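Local coordinates for protein ribosomal RNA small subunit methyltransferase E (Legionella pneumophila, PDB 5O95) that probably methylates N3 of a single uridine in 16S ribosomal RNA of the small ribosomal subunit, using S-adenosyl-L-methionine as methyl donor, at residues B[13-18]-B[51-56]; B[157-162]-B[204-209]; B[94-99]-B[128-133]; B[183-188]-B[214-219]. All blocks are in the same frame, centred on the assembly; numbering follows the deposited sequence. Where two conformers were deposited one is given.

Contact 1 belongs to the N-terminal PUA-like domain, while contacts 2, 3 and 4 all fall in the SPOUT methyltransferase domain. The centre of contact 1 lies about 45 Å from that of contact 2 and about 29 Å from that of contact 3, and it closes in the chain before any of the others opens. Contact 3 follows, between helices 94-104 and 124-145. Contacts 2 and 4 interleave along the chain, reach the same parallel sheet and touch where Phe162 packs on Phe215; their centres are about 18 Å apart. Both thus lie in one part of the methyltransferase domain, near residues of its S-adenosyl-L-methionine site and well away from the PUA-like module.

Contact 1 of 4, residues B[13-18]-B[51-56]; sequences GEYQPG and KEFTAS
Gly13 starts the contact by bringing its carbonyl oxygen within 4.3 Å of Phe53 CZ; the same oxygen accepts a hydrogen bond from Asn47. At Glu14 the CB bond leads away from strand 51-56, but a bend at chi2 (-65°) returns the carboxylate to Lys51. The extended lysine chain crosses it at about a right angle, and in the conformer given Lys51 NZ lies 2.7 Å from Glu14 OE1 in a salt bridge. In that conformer the ammonium uses the syn side of the oxygen and lies 17° out of the carboxylate plane. Tyr15 comes next and forms an edge-to-face pair with Phe53. The edge carrying CD2 is directed at the phenylalanine face near its rim, with centroids 5.6 Å apart and planes at 84°. Tyr15 CB adds apolar packing, 3.7 Å from Phe53 CE2, while Tyr15 OH is hydrogen-bonded to Pro12 O. The salt bridge is at the surface and the ring of Phe53 is buried; the loop meets the strand through one polar and one aromatic contact. The loop, between strands 8-10 and 20-22, thereby lies against strand 51-61 of the PUA-like domain, where Phe53 also packs on Leu45 of strand 42-46 and Val72 of strand 64-74.

Contact 2 of 4, residues B[157-162]-B[204-209]; sequences VYLDQF and DEEIRL
Leu159 and Asp160, in the first turn of helix 159-165, face Glu206 and Leu209 of helix 204-212, with CA atoms 7.7 Å apart for Leu159 and Glu206 and 7.1 Å for Asp160 and Leu209. The contact between them is made by carbon atoms. Leu159 swings its CG opposite the backbone N (chi1 177°), and its CD2 branch reaches the aliphatic part of Glu206, 3.6 Å from Glu206 CB. The methyl sits against CB and CG of Glu206, the two side chains meeting at a slant. The glutamate's carboxylate has its own anchors: OE2 accepts from the backbone N of Glu116 and OE1 from that of Ser203. Those bonds hold the buried acid at both oxygens and position its stem for Leu159. One turn further on, Leu209 brings CD2 to 3.5 Å from Asp160 CB, and this methyl also nears Asp160 CA. The aspartate's carboxylate leads away from the other helix, and Asp160 OD1 accepts a weak hydrogen bond from Gln161 N. Behind the interface, Leu159 continues onto Leu113 and Ile195 of the parallel sheet. The arrangement is helix-to-helix packing within the SPOUT alpha/beta domain, next to the parallel sheet, with the Leu159 side chain about 7 Å from Gly197, a residue of the S-adenosyl-L-methionine site.

Contact 3 of 4, residues B[94-99]-B[128-133]; sequences RMEMVM and AKKMHQ
Glu96 and Lys130 join their helices through a salt bridge, with Lys130 NZ 2.8 Å from Glu96 OE2. The ammonium approaches the syn side of this oxygen, standing 34° out of the carboxylate plane, and the two side chains cross at about a right angle. Trp134 NE1 is also hydrogen-bonded directly to Glu96 OE2. Both chains of the ion pair bend at chi2, to 69° in Glu96 and -68° in Lys130, which turns their ends across the gap between the helices. Two waters form the next layer. Water 1 donates to Glu96 OE2 at 3.0 Å, giving that oxygen a third donor besides the lysine and the tryptophan; its contact with Gln133 OE1 is short and doubtful. Water 2 lies 2.9 Å from Glu96 OE1 and probably bonds to it, and it accepts a weak bond from Lys130 NZ. Such a concentration of donors would probably stabilise the carboxylate in its charged form. Below the polar layer, Met95 and Met99 pack on Trp134. On another side of helix 94-104, turned from this interface, Met97 packs on Met97 of the second subunit. The result is a solvated ionic bridge above an apolar helix-helix seam, in the methyltransferase domain of a dimeric SPOUT-type enzyme.

Contact 4 of 4, residues B[183-188]-B[214-219]; sequences RDYPVQ and GFLPLS
A tyrosine side chain ties a loop to an edge strand here: Tyr185, between strands 170-174 and 191-196, lies against strand 216-218, the last strand at one side of the parallel sheet. The link is both polar and apolar. Its polar component is a hydrogen bond from Tyr185 OH to Pro217 O, 2.6 Å long. The angle at the Pro217 carbonyl oxygen is 131° and the hydroxyl stands 42° out of the carbonyl plane, so the bond comes from above that group. With CG opposite the carbonyl carbon (chi1 -66°), the phenol is carried across to the strand, and leucines meet the ring on its CE1 and CE2 sides. Leu216 CD1 lies 3.5 Å from Tyr185 CE1, and CB of the same leucine also nears this side of the ring. Leu218 CD1, near the ring plane, approaches the CE2 edge, 4.1 Å from Tyr185 CE2. The ring thus rests between two branched side chains while its hydroxyl grips the backbone of the proline between them. Just beyond the tyrosine the loop turns sharply, as Pro186 centres an inverse gamma turn. On the partner side, Gly214 ends helix 204-212 as the C-prime residue of a Schellman motif. Strand 216-218 then pairs with strand 170-174, where Tyr185 packs on Leu172 and Leu218 on Leu174, a residue of the S-adenosyl-L-methionine site; Val187 leads the loop onto helix 227-242 through Leu238 and Ala241.

Contact 1 of 4, residues B[13-18]-B[51-56]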
loop_
_atom_site.group_PDB
_atom_site.type_symbol
_atom_site.label_atom_id
_atom_site.label_comp_id
_atom_site.label_asym_id
_atom_site.label_seq_id
_atom_site.Cartn_x
_atom_site.Cartn_y
_atom_site.Cartn_z
ATOM N N GLY B 13 4.837 -7.714 29.494
ATOM C CA GLY B 13 4.843 -8.397 30.783
ATOM C C GLY B 13 4.077 -9.702 30.733
ATOM O O GLY B 13 3.407 -10.037 29.760
ATOM N N GLU B 14 4.213 -10.450 31.831
ATOM C CA GLU B 14 3.475 -11.684 32.046
ATOM C C GLU B 14 2.430 -11.414 33.114
ATOM O O GLU B 14 2.730 -10.766 34.128
ATOM C CB GLU B 14 4.420 -12.757 32.574
ATOM C CG GLU B 14 5.536 -13.132 31.650
ATOM C CD GLU B 14 5.045 -13.785 30.387
ATOM O OE1 GLU B 14 4.094 -14.588 30.473
ATOM O OE2 GLU B 14 5.609 -13.491 29.311
ATOM N N TYR B 15 1.219 -11.962 32.910
ATOM C CA TYR B 15 0.084 -11.709 33.783
ATOM C C TYR B 15 -0.706 -12.995 33.940
ATOM O O TYR B 15 -0.604 -13.905 33.117
ATOM C CB TYR B 15 -0.833 -10.581 33.275
ATOM C CG TYR B 15 -0.020 -9.342 33.058
ATOM C CD1 TYR B 15 0.348 -8.554 34.135
ATOM C CD2 TYR B 15 0.459 -9.011 31.787
ATOM C CE1 TYR B 15 1.143 -7.446 33.973
ATOM C CE2 TYR B 15 1.264 -7.896 31.609
ATOM C CZ TYR B 15 1.601 -7.124 32.714
ATOM O OH TYR B 15 2.405 -6.017 32.549
ATOM N N GLN B 16 -1.481 -13.052 35.013
ATOM C CA GLN B 16 -2.280 -14.228 35.312
ATOM C C GLN B 16 -3.740 -13.838 35.450
ATOM O O GLN B 16 -4.044 -12.702 35.804
ATOM C CB GLN B 16 -1.833 -14.881 36.629
ATOM C CG GLN B 16 -0.361 -15.270 36.662
ATOM C CD GLN B 16 0.066 -16.083 35.450
ATOM O OE1 GLN B 16 -0.654 -16.975 35.001
ATOM N NE2 GLN B 16 1.245 -15.774 34.912
ATOM N N PRO B 17 -4.670 -14.771 35.229
ATOM C CA PRO B 17 -6.083 -14.430 35.411
ATOM C C PRO B 17 -6.339 -13.906 36.812
ATOM O O PRO B 17 -5.734 -14.363 37.787
ATOM C CB PRO B 17 -6.798 -15.765 35.174
ATOM C CG PRO B 17 -5.913 -16.470 34.203
ATOM C CD PRO B 17 -4.498 -16.107 34.633
ATOM N N GLY B 18 -7.252 -12.946 36.912
ATOM C CA GLY B 18 -7.597 -12.348 38.184
ATOM C C GLY B 18 -6.707 -11.204 38.619
ATOM O O GLY B 18 -7.028 -10.544 39.613
ATOM N N LYS B 51 0.743 -13.752 23.534
ATOM C CA LYS B 51 -0.320 -13.993 24.499
ATOM C C LYS B 51 -1.308 -12.837 24.447
ATOM O O LYS B 51 -0.904 -11.669 24.382
ATOM C CB LYS B 51 0.229 -14.136 25.917
ATOM C CG LYS B 51 1.046 -15.397 26.101
ATOM C CD LYS B 51 1.614 -15.486 27.516
ATOM C CE LYS B 51 2.577 -16.650 27.639
ATOM N NZ LYS B 51 3.192 -16.686 28.992
ATOM N N GLU B 52 -2.595 -13.170 24.487
ATOM C CA GLU B 52 -3.679 -12.197 24.557
ATOM C C GLU B 52 -4.343 -12.311 25.922
ATOM O O GLU B 52 -4.634 -13.422 26.381
ATOM C CB GLU B 52 -4.717 -12.450 23.461
ATOM C CG GLU B 52 -4.260 -11.949 22.086
ATOM C CD GLU B 52 -5.309 -12.155 21.018
ATOM O OE1 GLU B 52 -6.465 -12.521 21.319
ATOM O OE2 GLU B 52 -4.984 -11.916 19.839
ATOM N N PHE B 53 -4.574 -11.165 26.565
ATOM C CA PHE B 53 -5.153 -11.103 27.905
ATOM C C PHE B 53 -6.519 -10.444 27.780
ATOM O O PHE B 53 -6.621 -9.271 27.418
ATOM C CB PHE B 53 -4.228 -10.314 28.826
ATOM C CG PHE B 53 -2.848 -10.903 28.921
ATOM C CD1 PHE B 53 -1.874 -10.569 27.974
ATOM C CD2 PHE B 53 -2.523 -11.785 29.955
ATOM C CE1 PHE B 53 -0.612 -11.133 28.032
ATOM C CE2 PHE B 53 -1.267 -12.361 30.021
ATOM C CZ PHE B 53 -0.298 -12.015 29.063
ATOM N N THR B 54 -7.572 -11.202 28.048
ATOM C CA THR B 54 -8.909 -10.630 28.011
ATOM C C THR B 54 -9.116 -9.862 29.297
ATOM O O THR B 54 -8.925 -10.414 30.388
ATOM C CB THR B 54 -9.954 -11.731 27.856
ATOM O OG1 THR B 54 -9.719 -12.434 26.638
ATOM C CG2 THR B 54 -11.362 -11.132 27.810
ATOM N N ALA B 55 -9.479 -8.590 29.182
ATOM C CA ALA B 55 -9.500 -7.713 30.338
ATOM C C ALA B 55 -10.722 -6.815 30.261
ATOM O O ALA B 55 -11.344 -6.654 29.211
ATOM C CB ALA B 55 -8.226 -6.855 30.447
ATOM N N SER B 56 -11.064 -6.239 31.398
ATOM C CA SER B 56 -12.110 -5.239 31.448
ATOM C C SER B 56 -11.638 -4.084 32.308
ATOM O O SER B 56 -10.804 -4.243 33.211
ATOM C CB SER B 56 -13.417 -5.802 31.976
ATOM O OG SER B 56 -13.231 -6.265 33.291
#

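Contact 2 of 4, residues B[157-162]-B[204-209]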
loop_
_atom_site.group_PDB
_atom_site.type_symbol
_atom_site.label_atom_id
_atom_site.label_comp_id
_atom_site.label_asym_id
_atom_site.label_seq_id
_atom_site.Cartn_x
_atom_site.Cartn_y
_atom_site.Cartn_z
ATOM N N VAL B 157 21.408 1.810 9.426
ATOM C CA VAL B 157 22.773 1.504 9.013
ATOM C C VAL B 157 22.940 1.895 7.553
ATOM O O VAL B 157 21.967 2.012 6.799
ATOM C CB VAL B 157 23.170 0.018 9.194
ATOM C CG1 VAL B 157 23.159 -0.395 10.673
ATOM C CG2 VAL B 157 22.291 -0.894 8.358
ATOM N N TYR B 158 24.202 2.088 7.166
ATOM C CA TYR B 158 24.513 2.264 5.755
ATOM C C TYR B 158 24.455 0.930 5.021
ATOM O O TYR B 158 24.540 -0.149 5.613
ATOM C CB TYR B 158 25.900 2.888 5.576
ATOM C CG TYR B 158 25.946 4.362 5.897
ATOM C CD1 TYR B 158 26.117 4.805 7.199
ATOM C CD2 TYR B 158 25.801 5.312 4.897
ATOM C CE1 TYR B 158 26.146 6.154 7.496
ATOM C CE2 TYR B 158 25.833 6.661 5.183
ATOM C CZ TYR B 158 26.002 7.076 6.482
ATOM O OH TYR B 158 26.035 8.420 6.770
ATOM N N LEU B 159 24.326 1.023 3.701
ATOM C CA LEU B 159 24.137 -0.167 2.880
ATOM C C LEU B 159 25.274 -1.169 3.063
ATOM O O LEU B 159 25.039 -2.383 3.074
ATOM C CB LEU B 159 24.014 0.247 1.414
ATOM C CG LEU B 159 23.888 -0.868 0.375
ATOM C CD1 LEU B 159 22.481 -1.482 0.364
ATOM C CD2 LEU B 159 24.257 -0.342 -0.998
ATOM N N ASP B 160 26.515 -0.691 3.188
ATOM C CA ASP B 160 27.630 -1.626 3.289
ATOM C C ASP B 160 27.556 -2.452 4.569
ATOM O O ASP B 160 27.814 -3.661 4.547
ATOM C CB ASP B 160 28.981 -0.913 3.159
ATOM C CG ASP B 160 29.210 0.132 4.227
ATOM O OD1 ASP B 160 28.258 0.524 4.927
ATOM O OD2 ASP B 160 30.369 0.575 4.362
ATOM N N GLN B 161 27.204 -1.821 5.692
ATOM C CA GLN B 161 26.989 -2.590 6.915
ATOM C C GLN B 161 25.842 -3.578 6.754
ATOM O O GLN B 161 25.926 -4.719 7.223
ATOM C CB GLN B 161 26.727 -1.665 8.103
ATOM C CG GLN B 161 26.536 -2.434 9.395
ATOM C CD GLN B 161 26.512 -1.546 10.620
ATOM O OE1 GLN B 161 26.524 -0.321 10.517
ATOM N NE2 GLN B 161 26.470 -2.167 11.795
ATOM N N PHE B 162 24.759 -3.169 6.091
ATOM C CA PHE B 162 23.621 -4.072 5.963
ATOM C C PHE B 162 23.981 -5.320 5.169
ATOM O O PHE B 162 23.656 -6.440 5.576
ATOM C CB PHE B 162 22.410 -3.373 5.349
ATOM C CG PHE B 162 21.211 -4.254 5.284
ATOM C CD1 PHE B 162 20.364 -4.373 6.373
ATOM C CD2 PHE B 162 20.946 -4.994 4.140
ATOM C CE1 PHE B 162 19.257 -5.210 6.317
ATOM C CE2 PHE B 162 19.850 -5.834 4.081
ATOM C CZ PHE B 162 19.007 -5.944 5.170
ATOM N N ASP B 204 26.657 2.352 -9.265
ATOM C CA ASP B 204 27.320 1.146 -9.757
ATOM C C ASP B 204 28.130 0.471 -8.659
ATOM O O ASP B 204 28.182 -0.764 -8.583
ATOM C CB ASP B 204 28.230 1.486 -10.938
ATOM C CG ASP B 204 27.454 1.771 -12.205
ATOM O OD1 ASP B 204 26.312 1.282 -12.329
ATOM O OD2 ASP B 204 27.994 2.482 -13.079
ATOM N N GLU B 205 28.768 1.268 -7.799
ATOM C CA GLU B 205 29.565 0.707 -6.716
ATOM C C GLU B 205 28.679 0.030 -5.676
ATOM O O GLU B 205 29.050 -1.009 -5.118
ATOM C CB GLU B 205 30.427 1.805 -6.087
ATOM C CG GLU B 205 31.129 1.420 -4.798
ATOM C CD GLU B 205 31.847 2.593 -4.158
ATOM O OE1 GLU B 205 31.816 3.700 -4.737
ATOM O OE2 GLU B 205 32.439 2.409 -3.074
ATOM N N GLU B 206 27.504 0.603 -5.402
ATOM C CA GLU B 206 26.584 -0.044 -4.472
ATOM C C GLU B 206 26.130 -1.393 -5.008
ATOM O O GLU B 206 26.047 -2.372 -4.258
ATOM C CB GLU B 206 25.388 0.864 -4.198
ATOM C CG GLU B 206 25.760 2.085 -3.388
ATOM C CD GLU B 206 24.574 2.965 -3.081
ATOM O OE1 GLU B 206 23.817 3.302 -4.014
ATOM O OE2 GLU B 206 24.401 3.316 -1.900
ATOM N N ILE B 207 25.851 -1.471 -6.312
ATOM C CA ILE B 207 25.386 -2.730 -6.885
ATOM C C ILE B 207 26.497 -3.771 -6.873
ATOM O O ILE B 207 26.243 -4.969 -6.680
ATOM C CB ILE B 207 24.799 -2.506 -8.291
ATOM C CG1 ILE B 207 23.523 -1.676 -8.188
ATOM C CG2 ILE B 207 24.517 -3.832 -8.977
ATOM C CD1 ILE B 207 22.486 -2.300 -7.272
ATOM N N ARG B 208 27.742 -3.340 -7.091
ATOM C CA ARG B 208 28.870 -4.254 -6.949
ATOM C C ARG B 208 28.936 -4.790 -5.524
ATOM O O ARG B 208 29.201 -5.978 -5.301
ATOM C CB ARG B 208 30.159 -3.532 -7.350
ATOM C CG ARG B 208 31.429 -4.339 -7.208
ATOM C CD ARG B 208 32.581 -3.703 -7.996
ATOM N NE ARG B 208 32.696 -2.257 -7.794
ATOM C CZ ARG B 208 32.393 -1.341 -8.714
ATOM N NH1 ARG B 208 31.953 -1.715 -9.909
ATOM N NH2 ARG B 208 32.530 -0.049 -8.440
ATOM N N LEU B 209 28.627 -3.938 -4.551
ATOM C CA LEU B 209 28.642 -4.348 -3.153
ATOM C C LEU B 209 27.485 -5.291 -2.838
ATOM O O LEU B 209 27.675 -6.326 -2.189
ATOM C CB LEU B 209 28.586 -3.103 -2.276
ATOM C CG LEU B 209 28.831 -3.245 -0.781
ATOM C CD1 LEU B 209 30.275 -3.638 -0.509
ATOM C CD2 LEU B 209 28.504 -1.922 -0.148
#

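Contact 3 of 4, residues B[94-99]-B[128-133]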
loop_
_atom_site.group_PDB
_atom_site.type_symbol
_atom_site.label_atom_id
_atom_site.label_comp_id
_atom_site.label_asym_id
_atom_site.label_seq_id
_atom_site.Cartn_x
_atom_site.Cartn_y
_atom_site.Cartn_z
ATOM N N ARG B 94 6.953 9.224 4.117
ATOM C CA ARG B 94 6.835 7.921 3.471
ATOM C C ARG B 94 7.258 6.795 4.407
ATOM O O ARG B 94 6.647 5.714 4.407
ATOM C CB ARG B 94 7.672 7.921 2.185
ATOM C CG ARG B 94 7.159 8.876 1.126
ATOM C CD ARG B 94 8.257 9.266 0.152
ATOM N NE ARG B 94 7.748 10.062 -0.968
ATOM C CZ ARG B 94 7.493 11.365 -0.903
ATOM N NH1 ARG B 94 7.030 12.006 -1.971
ATOM N NH2 ARG B 94 7.696 12.027 0.230
ATOM N N MET B 95 8.269 7.036 5.251
ATOM C CA MET B 95 8.723 5.965 6.130
ATOM C C MET B 95 7.654 5.614 7.142
ATOM O O MET B 95 7.486 4.440 7.490
ATOM C CB MET B 95 9.997 6.368 6.860
ATOM C CG MET B 95 10.634 5.235 7.640
ATOM S SD MET B 95 11.208 3.873 6.593
ATOM C CE MET B 95 12.961 4.273 6.520
ATOM N N GLU B 96 6.899 6.613 7.603
ATOM C CA GLU B 96 5.853 6.324 8.586
ATOM C C GLU B 96 4.810 5.390 7.991
ATOM O O GLU B 96 4.318 4.480 8.664
ATOM C CB GLU B 96 5.223 7.636 9.052
ATOM C CG GLU B 96 6.099 8.468 10.030
ATOM C CD GLU B 96 7.368 9.097 9.445
ATOM O OE1 GLU B 96 7.520 9.215 8.209
ATOM O OE2 GLU B 96 8.229 9.516 10.253
ATOM N N MET B 97 4.497 5.567 6.716
ATOM C CA MET B 97 3.571 4.666 6.041
ATOM C C MET B 97 4.160 3.268 5.929
ATOM O O MET B 97 3.469 2.271 6.202
ATOM C CB MET B 97 3.263 5.254 4.657
ATOM C CG MET B 97 1.948 4.821 4.079
ATOM S SD MET B 97 2.227 4.184 2.438
ATOM C CE MET B 97 3.160 2.733 2.858
ATOM N N VAL B 98 5.443 3.172 5.573
ATOM C CA VAL B 98 6.098 1.873 5.441
ATOM C C VAL B 98 6.125 1.142 6.773
ATOM O O VAL B 98 5.921 -0.070 6.821
ATOM C CB VAL B 98 7.513 2.026 4.864
ATOM C CG1 VAL B 98 8.257 0.717 4.915
ATOM C CG2 VAL B 98 7.440 2.529 3.418
ATOM N N MET B 99 6.453 1.855 7.860
ATOM C CA MET B 99 6.427 1.243 9.183
ATOM C C MET B 99 5.065 0.635 9.473
ATOM O O MET B 99 4.970 -0.503 9.957
ATOM C CB MET B 99 6.771 2.288 10.247
ATOM C CG MET B 99 8.212 2.792 10.189
ATOM S SD MET B 99 9.397 1.529 10.682
ATOM C CE MET B 99 10.919 2.267 10.050
ATOM N N ALA B 128 16.934 9.702 16.796
ATOM C CA ALA B 128 16.398 9.083 18.009
ATOM C C ALA B 128 14.909 9.363 18.148
ATOM O O ALA B 128 14.136 8.485 18.551
ATOM C CB ALA B 128 17.152 9.590 19.238
ATOM N N LYS B 129 14.481 10.587 17.827
ATOM C CA LYS B 129 13.052 10.868 17.890
ATOM C C LYS B 129 12.292 10.058 16.849
ATOM O O LYS B 129 11.198 9.567 17.125
ATOM C CB LYS B 129 12.783 12.357 17.697
ATOM C CG LYS B 129 13.307 13.224 18.852
ATOM C CD LYS B 129 13.009 14.696 18.622
ATOM C CE LYS B 129 13.781 15.562 19.606
ATOM N NZ LYS B 129 13.620 15.056 20.998
ATOM N N LYS B 130 12.837 9.952 15.633
ATOM C CA LYS B 130 12.166 9.163 14.599
ATOM C C LYS B 130 12.052 7.700 14.999
ATOM O O LYS B 130 11.010 7.074 14.787
ATOM C CB LYS B 130 12.907 9.304 13.270
ATOM C CG LYS B 130 12.640 10.608 12.560
ATOM C CD LYS B 130 11.200 10.628 12.084
ATOM C CE LYS B 130 10.989 11.724 11.060
ATOM N NZ LYS B 130 9.530 11.963 10.891
ATOM N N MET B 131 13.105 7.142 15.601
ATOM C CA MET B 131 13.056 5.740 16.013
ATOM C C MET B 131 11.992 5.509 17.086
ATOM O O MET B 131 11.294 4.480 17.067
ATOM C CB MET B 131 14.435 5.282 16.485
ATOM C CG MET B 131 15.504 5.253 15.374
ATOM S SD MET B 131 15.157 3.855 14.281
ATOM C CE MET B 131 15.458 2.448 15.376
ATOM N N HIS B 132 11.840 6.461 18.014
ATOM C CA HIS B 132 10.776 6.360 19.019
ATOM C C HIS B 132 9.407 6.399 18.355
ATOM O O HIS B 132 8.537 5.556 18.628
ATOM C CB HIS B 132 10.908 7.510 20.025
ATOM C CG HIS B 132 9.900 7.455 21.133
ATOM N ND1 HIS B 132 10.078 6.677 22.258
ATOM C CD2 HIS B 132 8.706 8.078 21.292
ATOM C CE1 HIS B 132 9.032 6.811 23.055
ATOM N NE2 HIS B 132 8.186 7.658 22.494
ATOM N N GLN B 133 9.223 7.346 17.421
ATOM C CA GLN B 133 7.941 7.503 16.752
ATOM C C GLN B 133 7.635 6.302 15.876
ATOM O O GLN B 133 6.491 5.845 15.829
ATOM C CB GLN B 133 7.955 8.773 15.903
ATOM C CG GLN B 133 8.072 10.025 16.735
ATOM C CD GLN B 133 8.437 11.239 15.904
ATOM O OE1 GLN B 133 8.360 11.211 14.673
ATOM N NE2 GLN B 133 8.848 12.311 16.574
HETATM O O HOH W 1 6.943 10.051 12.952
HETATM O O HOH W 2 10.261 10.260 8.039
#

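Contact 4 of 4, residues B[183-188]-B[214-219]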
loop_
_atom_site.group_PDB
_atom_site.type_symbol
_atom_site.label_atom_id
_atom_site.label_comp_id
_atom_site.label_asym_id
_atom_site.label_seq_id
_atom_site.Cartn_x
_atom_site.Cartn_y
_atom_site.Cartn_z
ATOM N N ARG B 183 8.942 -15.500 -9.451
ATOM C CA ARG B 183 8.851 -16.897 -9.854
ATOM C C ARG B 183 10.211 -17.568 -9.967
ATOM O O ARG B 183 10.277 -18.801 -9.956
ATOM C CB ARG B 183 8.134 -17.004 -11.201
ATOM C CG ARG B 183 6.698 -16.519 -11.168
ATOM C CD ARG B 183 6.018 -16.738 -12.518
ATOM N NE ARG B 183 4.587 -16.998 -12.343
ATOM C CZ ARG B 183 3.648 -16.066 -12.448
ATOM N NH1 ARG B 183 3.990 -14.817 -12.742
ATOM N NH2 ARG B 183 2.374 -16.381 -12.262
ATOM N N ASP B 184 11.290 -16.798 -10.092
ATOM C CA ASP B 184 12.619 -17.357 -10.310
ATOM C C ASP B 184 13.432 -17.482 -9.030
ATOM O O ASP B 184 14.593 -17.899 -9.093
ATOM C CB ASP B 184 13.400 -16.495 -11.302
ATOM C CG ASP B 184 12.677 -16.334 -12.618
ATOM O OD1 ASP B 184 12.215 -17.354 -13.170
ATOM O OD2 ASP B 184 12.553 -15.182 -13.084
ATOM N N TYR B 185 12.864 -17.120 -7.884
ATOM C CA TYR B 185 13.605 -17.206 -6.636
ATOM C C TYR B 185 12.894 -18.139 -5.666
ATOM O O TYR B 185 11.663 -18.220 -5.671
ATOM C CB TYR B 185 13.743 -15.822 -5.989
ATOM C CG TYR B 185 14.583 -14.879 -6.808
ATOM C CD1 TYR B 185 15.910 -15.179 -7.095
ATOM C CD2 TYR B 185 14.052 -13.695 -7.304
ATOM C CE1 TYR B 185 16.686 -14.329 -7.858
ATOM C CE2 TYR B 185 14.827 -12.838 -8.071
ATOM C CZ TYR B 185 16.144 -13.158 -8.327
ATOM O OH TYR B 185 16.923 -12.314 -9.090
ATOM N N PRO B 186 13.646 -18.849 -4.813
ATOM C CA PRO B 186 13.049 -19.763 -3.812
ATOM C C PRO B 186 12.494 -19.004 -2.612
ATOM O O PRO B 186 13.073 -18.967 -1.512
ATOM C CB PRO B 186 14.234 -20.666 -3.451
ATOM C CG PRO B 186 15.420 -19.753 -3.552
ATOM C CD PRO B 186 15.121 -18.875 -4.766
ATOM N N VAL B 187 11.346 -18.358 -2.817
ATOM C CA VAL B 187 10.693 -17.587 -1.763
ATOM C C VAL B 187 9.954 -18.577 -0.869
ATOM O O VAL B 187 8.866 -19.049 -1.199
ATOM C CB VAL B 187 9.764 -16.508 -2.321
ATOM C CG1 VAL B 187 9.172 -15.701 -1.183
ATOM C CG2 VAL B 187 10.516 -15.593 -3.299
ATOM N N GLN B 188 10.556 -18.895 0.271
ATOM C CA GLN B 188 10.054 -19.904 1.190
ATOM C C GLN B 188 10.759 -19.700 2.518
ATOM O O GLN B 188 11.818 -19.067 2.567
ATOM C CB GLN B 188 10.345 -21.310 0.661
ATOM C CG GLN B 188 11.812 -21.576 0.443
ATOM C CD GLN B 188 12.049 -22.824 -0.378
ATOM O OE1 GLN B 188 11.560 -22.942 -1.502
ATOM N NE2 GLN B 188 12.792 -23.770 0.185
ATOM N N GLY B 214 25.726 -11.371 -2.555
ATOM C CA GLY B 214 24.683 -12.332 -2.881
ATOM C C GLY B 214 23.268 -11.806 -2.941
ATOM O O GLY B 214 22.330 -12.607 -2.976
ATOM N N PHE B 215 23.073 -10.490 -2.950
ATOM C CA PHE B 215 21.744 -9.918 -3.134
ATOM C C PHE B 215 21.351 -10.002 -4.604
ATOM O O PHE B 215 22.076 -9.518 -5.482
ATOM C CB PHE B 215 21.687 -8.488 -2.600
ATOM C CG PHE B 215 21.538 -8.428 -1.102
ATOM C CD1 PHE B 215 22.634 -8.630 -0.273
ATOM C CD2 PHE B 215 20.295 -8.204 -0.526
ATOM C CE1 PHE B 215 22.494 -8.602 1.115
ATOM C CE2 PHE B 215 20.146 -8.179 0.860
ATOM C CZ PHE B 215 21.239 -8.368 1.671
ATOM N N LEU B 216 20.217 -10.646 -4.868
ATOM C CA LEU B 216 19.768 -10.938 -6.223
ATOM C C LEU B 216 18.667 -9.969 -6.638
ATOM O O LEU B 216 17.758 -9.690 -5.850
ATOM C CB LEU B 216 19.222 -12.364 -6.285
ATOM C CG LEU B 216 20.209 -13.452 -5.853
ATOM C CD1 LEU B 216 19.577 -14.833 -5.930
ATOM C CD2 LEU B 216 21.490 -13.400 -6.666
ATOM N N PRO B 217 18.708 -9.462 -7.873
ATOM C CA PRO B 217 17.797 -8.368 -8.262
ATOM C C PRO B 217 16.387 -8.853 -8.554
ATOM O O PRO B 217 16.186 -9.815 -9.298
ATOM C CB PRO B 217 18.449 -7.799 -9.530
ATOM C CG PRO B 217 19.268 -8.936 -10.090
ATOM C CD PRO B 217 19.741 -9.726 -8.885
ATOM N N LEU B 218 15.408 -8.159 -7.976
ATOM C CA LEU B 218 13.997 -8.495 -8.118
ATOM C C LEU B 218 13.277 -7.377 -8.856
ATOM O O LEU B 218 13.537 -6.194 -8.618
ATOM C CB LEU B 218 13.378 -8.645 -6.730
ATOM C CG LEU B 218 11.890 -8.962 -6.664
ATOM C CD1 LEU B 218 11.631 -10.336 -7.256
ATOM C CD2 LEU B 218 11.425 -8.916 -5.207
ATOM N N SER B 219 12.386 -7.750 -9.772
ATOM C CA SER B 219 11.501 -6.790 -10.411
ATOM C C SER B 219 10.097 -6.929 -9.848
ATOM O O SER B 219 9.725 -7.969 -9.289
ATOM C CB SER B 219 11.445 -7.012 -11.930
ATOM O OG SER B 219 11.007 -8.330 -12.242
#